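Local atomic coordinates of RctB replication initiator protein (Vibrio cholerae, PDB entry 5UBD), a protein that initiates replication of the second chromosome of Vibrio cholerae and probably binds DNA through this N-terminal helix-turn-helix domain. Residues Asp29-Tyr34 with Leu47-Ser52; Thr41-Glu46 with Gln82-Ala87. The protein carries 1 engineered substitution. One frame throughout, in Å; residues are numbered along the deposited sequence.

Both interactions use helix 42-55, which joins helix 27-34 through residues 47-52 in interaction 1 and helix 78-91 through residues 41-46 in interaction 2. Interaction 1 is a largely buried, apolar contact between antiparallel helices, built on Ile31, Tyr34 and the engineered selenomethionine Met48. Interaction 2 is a surface contact, where the helices cross steeply and a salt bridge from Arg84 to Glu46 accompanies a smaller apolar contact of Ile44 with Ala87. Their centres are about 11 Å apart, and the two meet where Leu47 packs on Arg84 and Ile31 on Val45. All four segments belong to one helix-turn-helix family domain.

Interaction 1: residues Asp29-Tyr34 with Leu47-Ser52; sequences DWIEQY and LMNLIS. Engineered in segment 47-52: Met48 (natural residue Leu).
Two antiparallel helices of the helix-turn-helix domain pack here, 27-34 against 42-55, with Ile31 pushed onto Met48 and Ser52. The short axes run 10.4 Å apart at 176° between their directions. Ile31 and Met48 make up the bulk of the contact, and the two branches of Ile31 divide the work. CG1 lies beside the backbone N (chi1 -67°) and points CD1 at the neighbouring helix, 3.7 Å from CB of Met48 and 3.2 Å from OG of Ser52. The other branch, CG2, meets Asn49 OD1 at 3.6 Å, near the exposed margin of the contact. Ser52 OG turns back to its own helix and donates to Met48 O at 3.0 Å, while Ser52 N reaches the same oxygen from the opposite face of the carbonyl plane. That oxygen therefore takes two bonds although the methyl CD1 of Ile31 lies against it.

Met48, an engineered selenomethionine, runs past Ile31 in the opposite direction and bends at chi3 (-62°). The bend brings CE against both Ile31 CG2 and Tyr34 CD2. Its SE sits 3.6 Å from Tyr34 CD2 and 4.7 Å from the ring centroid, an oblique Met-aromatic contact. One face of this ring has Trp30 O above it, offset toward the rim, and the hydroxyl of the buried Tyr34 is hydrogen-bonded to Ile115 O. Phe114 of strand 111-114 touches Tyr34, Met48 and Ile51, so the helix pair also packs on the sheet. Helix 27-34 thus lies antiparallel on the first of three helices, 42-55, 65-70 and 78-91, which with the hairpin 94-101/111-114 are consistent with a winged helix-turn-helix.

Interaction 2: residues Thr41-Glu46 with Gln82-Ala87; sequences TKSIVE and QQRLRA
The Arg84 guanidinium has Ser43 CB over one face, 3.6 Å above the plane and offset toward the rim, and Glu46 at its edge. The carboxylate of Glu46 lies nearly coplanar with it, the planes 10° apart, in a salt bridge whose modelled length, OE1 to NH1 2.4 Å, is too short to be taken literally. The Arg86 guanidinium has Gln82 O over one face and Gln83 OE1 at its edge, in plane and bonded to NH2. Arg84 NH1 also gives a weak bond to Ser43 O at 3.2 Å. An extended chain from CG to NE carries Arg84 across the first turn of helix 42-55, and CD passes 3.3 Å from the same Ser43 O. Glu46 comes to meet it with CG anti to the backbone N (chi1 179°) and the rest of its chain straight.

Helices 42-55 and 78-91, which cross here at -107°, are probably the first and third of a tri-helical helix-turn-helix; by analogy the third would be the recognition helix. Thr41 is the N-cap residue of helix 42-55, and its OG1 shares a 3.1 Å hydrogen bond with Ser43 OG. Toward the interior the contact becomes apolar: Ile44, which also touches Leu93, rests its CD1 on the methyl of Ala87, with CB 3.6 Å away.

Interaction 1: residues Asp29-Tyr34 with Leu47-Ser52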
loop_
_atom_site.group_PDB
_atom_site.type_symbol
_atom_site.label_atom_id
_atom_site.label_comp_id
_atom_site.label_asym_id
_atom_site.label_seq_id
_atom_site.Cartn_x
_atom_site.Cartn_y
_atom_site.Cartn_z
ATOM N N ASP A 29 7.799 6.442 -10.626
ATOM C CA ASP A 29 9.182 6.223 -11.018
ATOM C C ASP A 29 9.966 5.445 -9.974
ATOM O O ASP A 29 10.998 4.855 -10.309
ATOM C CB ASP A 29 9.873 7.562 -11.287
ATOM C CG ASP A 29 9.137 8.401 -12.312
ATOM O OD1 ASP A 29 8.817 7.876 -13.401
ATOM O OD2 ASP A 29 8.869 9.586 -12.021
ATOM N N TRP A 30 9.510 5.429 -8.720
ATOM C CA TRP A 30 10.211 4.643 -7.712
ATOM C C TRP A 30 10.030 3.146 -7.940
ATOM O O TRP A 30 10.963 2.369 -7.701
ATOM C CB TRP A 30 9.737 5.035 -6.313
ATOM C CG TRP A 30 10.157 6.410 -5.891
ATOM C CD1 TRP A 30 10.999 7.255 -6.556
ATOM C CD2 TRP A 30 9.759 7.095 -4.698
ATOM N NE1 TRP A 30 11.148 8.425 -5.849
ATOM C CE2 TRP A 30 10.395 8.353 -4.706
ATOM C CE3 TRP A 30 8.924 6.767 -3.624
ATOM C CZ2 TRP A 30 10.221 9.281 -3.686
ATOM C CZ3 TRP A 30 8.756 7.686 -2.611
ATOM C CH2 TRP A 30 9.401 8.931 -2.648
ATOM N N ILE A 31 8.856 2.726 -8.419
ATOM C CA ILE A 31 8.578 1.301 -8.579
ATOM C C ILE A 31 9.514 0.672 -9.601
ATOM O O ILE A 31 9.915 -0.490 -9.453
ATOM C CB ILE A 31 7.096 1.088 -8.945
ATOM C CG1 ILE A 31 6.207 1.492 -7.770
ATOM C CG2 ILE A 31 6.826 -0.364 -9.305
ATOM C CD1 ILE A 31 4.749 1.630 -8.129
ATOM N N GLU A 32 9.896 1.417 -10.641
ATOM C CA GLU A 32 10.896 0.887 -11.565
ATOM C C GLU A 32 12.275 0.831 -10.917
ATOM O O GLU A 32 13.058 -0.080 -11.205
ATOM C CB GLU A 32 10.927 1.714 -12.857
ATOM C CG GLU A 32 11.626 3.061 -12.742
ATOM C CD GLU A 32 11.414 3.952 -13.956
ATOM O OE1 GLU A 32 11.169 3.420 -15.060
ATOM O OE2 GLU A 32 11.490 5.189 -13.801
ATOM N N GLN A 33 12.584 1.780 -10.029
ATOM C CA GLN A 33 13.865 1.744 -9.334
ATOM C C GLN A 33 13.902 0.649 -8.274
ATOM O O GLN A 33 14.973 0.092 -8.002
ATOM C CB GLN A 33 14.158 3.103 -8.701
ATOM C CG GLN A 33 14.173 4.274 -9.675
ATOM C CD GLN A 33 14.312 5.604 -8.960
ATOM O OE1 GLN A 33 13.383 6.412 -8.940
ATOM N NE2 GLN A 33 15.474 5.834 -8.360
ATOM N N TYR A 34 12.752 0.330 -7.664
ATOM C CA TYR A 34 12.709 -0.734 -6.664
ATOM C C TYR A 34 13.160 -2.071 -7.238
ATOM O O TYR A 34 13.702 -2.911 -6.510
ATOM C CB TYR A 34 11.293 -0.887 -6.096
ATOM C CG TYR A 34 10.800 0.251 -5.230
ATOM C CD1 TYR A 34 11.683 1.045 -4.507
ATOM C CD2 TYR A 34 9.438 0.522 -5.125
ATOM C CE1 TYR A 34 11.219 2.088 -3.712
ATOM C CE2 TYR A 34 8.967 1.553 -4.338
ATOM C CZ TYR A 34 9.856 2.333 -3.635
ATOM O OH TYR A 34 9.377 3.354 -2.848
ATOM N N LEU A 47 1.659 -5.534 -6.981
ATOM C CA LEU A 47 0.888 -4.871 -5.936
ATOM C C LEU A 47 1.084 -3.362 -5.975
ATOM O O LEU A 47 0.112 -2.603 -5.877
ATOM C CB LEU A 47 1.280 -5.426 -4.568
ATOM C CG LEU A 47 0.700 -4.706 -3.350
ATOM C CD1 LEU A 47 -0.818 -4.773 -3.354
ATOM C CD2 LEU A 47 1.264 -5.292 -2.065
HETATM N N MSE A 48 2.323 -2.907 -6.131
HETATM C CA MSE A 48 2.592 -1.477 -6.122
HETATM C C MSE A 48 2.080 -0.786 -7.389
HETATM O O MSE A 48 1.686 0.375 -7.345
HETATM C CB MSE A 48 4.082 -1.229 -5.937
HETATM C CG MSE A 48 4.627 -1.803 -4.637
HETATM SE SE MSE A 48 6.511 -1.387 -4.398
HETATM C CE MSE A 48 7.210 -2.308 -5.967
ATOM N N ASN A 49 2.085 -1.503 -8.516
ATOM C CA ASN A 49 1.504 -0.953 -9.738
ATOM C C ASN A 49 -0.008 -0.806 -9.615
ATOM O O ASN A 49 -0.590 0.151 -10.139
ATOM C CB ASN A 49 1.854 -1.833 -10.939
ATOM C CG ASN A 49 3.244 -1.566 -11.475
ATOM O OD1 ASN A 49 3.789 -0.475 -11.309
ATOM N ND2 ASN A 49 3.822 -2.563 -12.133
ATOM N N LEU A 50 -0.661 -1.753 -8.942
ATOM C CA LEU A 50 -2.096 -1.638 -8.716
ATOM C C LEU A 50 -2.411 -0.465 -7.796
ATOM O O LEU A 50 -3.403 0.243 -8.000
ATOM C CB LEU A 50 -2.636 -2.942 -8.136
ATOM C CG LEU A 50 -4.156 -3.049 -8.032
ATOM C CD1 LEU A 50 -4.779 -3.071 -9.418
ATOM C CD2 LEU A 50 -4.550 -4.282 -7.241
ATOM N N ILE A 51 -1.572 -0.242 -6.781
ATOM C CA ILE A 51 -1.740 0.913 -5.904
ATOM C C ILE A 51 -1.616 2.206 -6.698
ATOM O O ILE A 51 -2.357 3.169 -6.467
ATOM C CB ILE A 51 -0.718 0.856 -4.752
ATOM C CG1 ILE A 51 -1.021 -0.315 -3.813
ATOM C CG2 ILE A 51 -0.679 2.171 -3.988
ATOM C CD1 ILE A 51 0.078 -0.576 -2.815
ATOM N N SER A 52 -0.683 2.245 -7.651
ATOM C CA SER A 52 -0.473 3.452 -8.444
ATOM C C SER A 52 -1.670 3.738 -9.342
ATOM O O SER A 52 -2.160 4.871 -9.399
ATOM C CB SER A 52 0.801 3.308 -9.279
ATOM O OG SER A 52 1.937 3.133 -8.451
#

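Interaction 2: residues Thr41-Glu46 with Gln82-Ala87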
loop_
_atom_site.group_PDB
_atom_site.type_symbol
_atom_site.label_atom_id
_atom_site.label_comp_id
_atom_site.label_asym_id
_atom_site.label_seq_id
_atom_site.Cartn_x
_atom_site.Cartn_y
_atom_site.Cartn_z
ATOM N N THR A 41 10.164 -8.808 -5.800
ATOM C CA THR A 41 9.654 -9.788 -6.741
ATOM C C THR A 41 8.606 -9.160 -7.653
ATOM O O THR A 41 8.129 -8.048 -7.423
ATOM C CB THR A 41 9.046 -10.966 -5.993
ATOM O OG1 THR A 41 7.979 -10.484 -5.166
ATOM C CG2 THR A 41 10.089 -11.636 -5.120
ATOM N N LYS A 42 8.234 -9.903 -8.697
ATOM C CA LYS A 42 7.227 -9.408 -9.627
ATOM C C LYS A 42 5.853 -9.307 -8.974
ATOM O O LYS A 42 5.043 -8.459 -9.370
ATOM C CB LYS A 42 7.169 -10.306 -10.860
ATOM C CG LYS A 42 8.489 -10.409 -11.588
ATOM C CD LYS A 42 8.325 -11.003 -12.975
ATOM C CE LYS A 42 9.675 -11.102 -13.679
ATOM N NZ LYS A 42 9.549 -11.563 -15.090
ATOM N N SER A 43 5.568 -10.151 -7.979
ATOM C CA SER A 43 4.293 -10.041 -7.274
ATOM C C SER A 43 4.237 -8.781 -6.420
ATOM O O SER A 43 3.166 -8.182 -6.268
ATOM C CB SER A 43 4.052 -11.281 -6.413
ATOM O OG SER A 43 5.014 -11.384 -5.376
ATOM N N ILE A 44 5.373 -8.368 -5.853
ATOM C CA ILE A 44 5.423 -7.101 -5.131
ATOM C C ILE A 44 5.260 -5.937 -6.098
ATOM O O ILE A 44 4.558 -4.962 -5.804
ATOM C CB ILE A 44 6.733 -6.996 -4.330
ATOM C CG1 ILE A 44 6.767 -8.043 -3.213
ATOM C CG2 ILE A 44 6.902 -5.597 -3.754
ATOM C CD1 ILE A 44 8.015 -7.973 -2.354
ATOM N N VAL A 45 5.901 -6.021 -7.266
ATOM C CA VAL A 45 5.758 -4.978 -8.277
ATOM C C VAL A 45 4.317 -4.899 -8.761
ATOM O O VAL A 45 3.793 -3.808 -9.018
ATOM C CB VAL A 45 6.730 -5.229 -9.443
ATOM C CG1 VAL A 45 6.493 -4.225 -10.553
ATOM C CG2 VAL A 45 8.175 -5.168 -8.954
ATOM N N GLU A 46 3.656 -6.050 -8.903
ATOM C CA GLU A 46 2.249 -6.054 -9.291
ATOM C C GLU A 46 1.397 -5.310 -8.271
ATOM O O GLU A 46 0.508 -4.533 -8.641
ATOM C CB GLU A 46 1.750 -7.489 -9.455
ATOM C CG GLU A 46 0.274 -7.595 -9.836
ATOM C CD GLU A 46 -0.210 -9.031 -9.931
ATOM O OE1 GLU A 46 0.105 -9.829 -9.023
ATOM O OE2 GLU A 46 -0.899 -9.363 -10.919
ATOM N N GLN A 82 -1.730 -9.229 1.834
ATOM C CA GLN A 82 -1.001 -9.184 3.098
ATOM C C GLN A 82 0.329 -9.922 3.004
ATOM O O GLN A 82 1.313 -9.508 3.629
ATOM C CB GLN A 82 -1.871 -9.758 4.217
ATOM C CG GLN A 82 -3.097 -8.902 4.538
ATOM C CD GLN A 82 -4.040 -9.571 5.524
ATOM O OE1 GLN A 82 -3.914 -10.760 5.809
ATOM N NE2 GLN A 82 -4.991 -8.805 6.053
ATOM N N GLN A 83 0.384 -10.997 2.215
ATOM C CA GLN A 83 1.635 -11.723 2.015
ATOM C C GLN A 83 2.650 -10.872 1.259
ATOM O O GLN A 83 3.801 -10.731 1.687
ATOM C CB GLN A 83 1.358 -13.029 1.265
ATOM C CG GLN A 83 2.602 -13.821 0.873
ATOM C CD GLN A 83 3.198 -14.591 2.036
ATOM O OE1 GLN A 83 2.787 -14.422 3.187
ATOM N NE2 GLN A 83 4.170 -15.448 1.741
ATOM N N ARG A 84 2.241 -10.300 0.124
ATOM C CA ARG A 84 3.136 -9.423 -0.619
ATOM C C ARG A 84 3.493 -8.175 0.180
ATOM O O ARG A 84 4.596 -7.637 0.024
ATOM C CB ARG A 84 2.502 -9.043 -1.957
ATOM C CG ARG A 84 2.085 -10.243 -2.793
ATOM C CD ARG A 84 1.360 -9.809 -4.052
ATOM N NE ARG A 84 0.785 -10.942 -4.767
ATOM C CZ ARG A 84 0.320 -10.879 -6.009
ATOM N NH1 ARG A 84 0.368 -9.737 -6.679
ATOM N NH2 ARG A 84 -0.186 -11.960 -6.585
ATOM N N LEU A 85 2.585 -7.708 1.041
ATOM C CA LEU A 85 2.874 -6.536 1.863
ATOM C C LEU A 85 3.962 -6.829 2.888
ATOM O O LEU A 85 4.857 -6.002 3.098
ATOM C CB LEU A 85 1.601 -6.053 2.563
ATOM C CG LEU A 85 1.731 -4.812 3.450
ATOM C CD1 LEU A 85 2.325 -3.650 2.668
ATOM C CD2 LEU A 85 0.380 -4.418 4.026
ATOM N N ARG A 86 3.886 -7.988 3.556
ATOM C CA ARG A 86 4.923 -8.375 4.511
ATOM C C ARG A 86 6.279 -8.474 3.836
ATOM O O ARG A 86 7.300 -8.069 4.404
ATOM C CB ARG A 86 4.585 -9.719 5.164
ATOM C CG ARG A 86 3.620 -9.659 6.331
ATOM C CD ARG A 86 3.490 -11.026 7.010
ATOM N NE ARG A 86 2.999 -12.059 6.099
ATOM C CZ ARG A 86 1.710 -12.337 5.933
ATOM N NH1 ARG A 86 0.806 -11.652 6.617
ATOM N NH2 ARG A 86 1.319 -13.286 5.090
ATOM N N ALA A 87 6.311 -9.048 2.632
ATOM C CA ALA A 87 7.549 -9.119 1.870
ATOM C C ALA A 87 8.046 -7.728 1.499
ATOM O O ALA A 87 9.254 -7.465 1.533
ATOM C CB ALA A 87 7.339 -9.973 0.618
#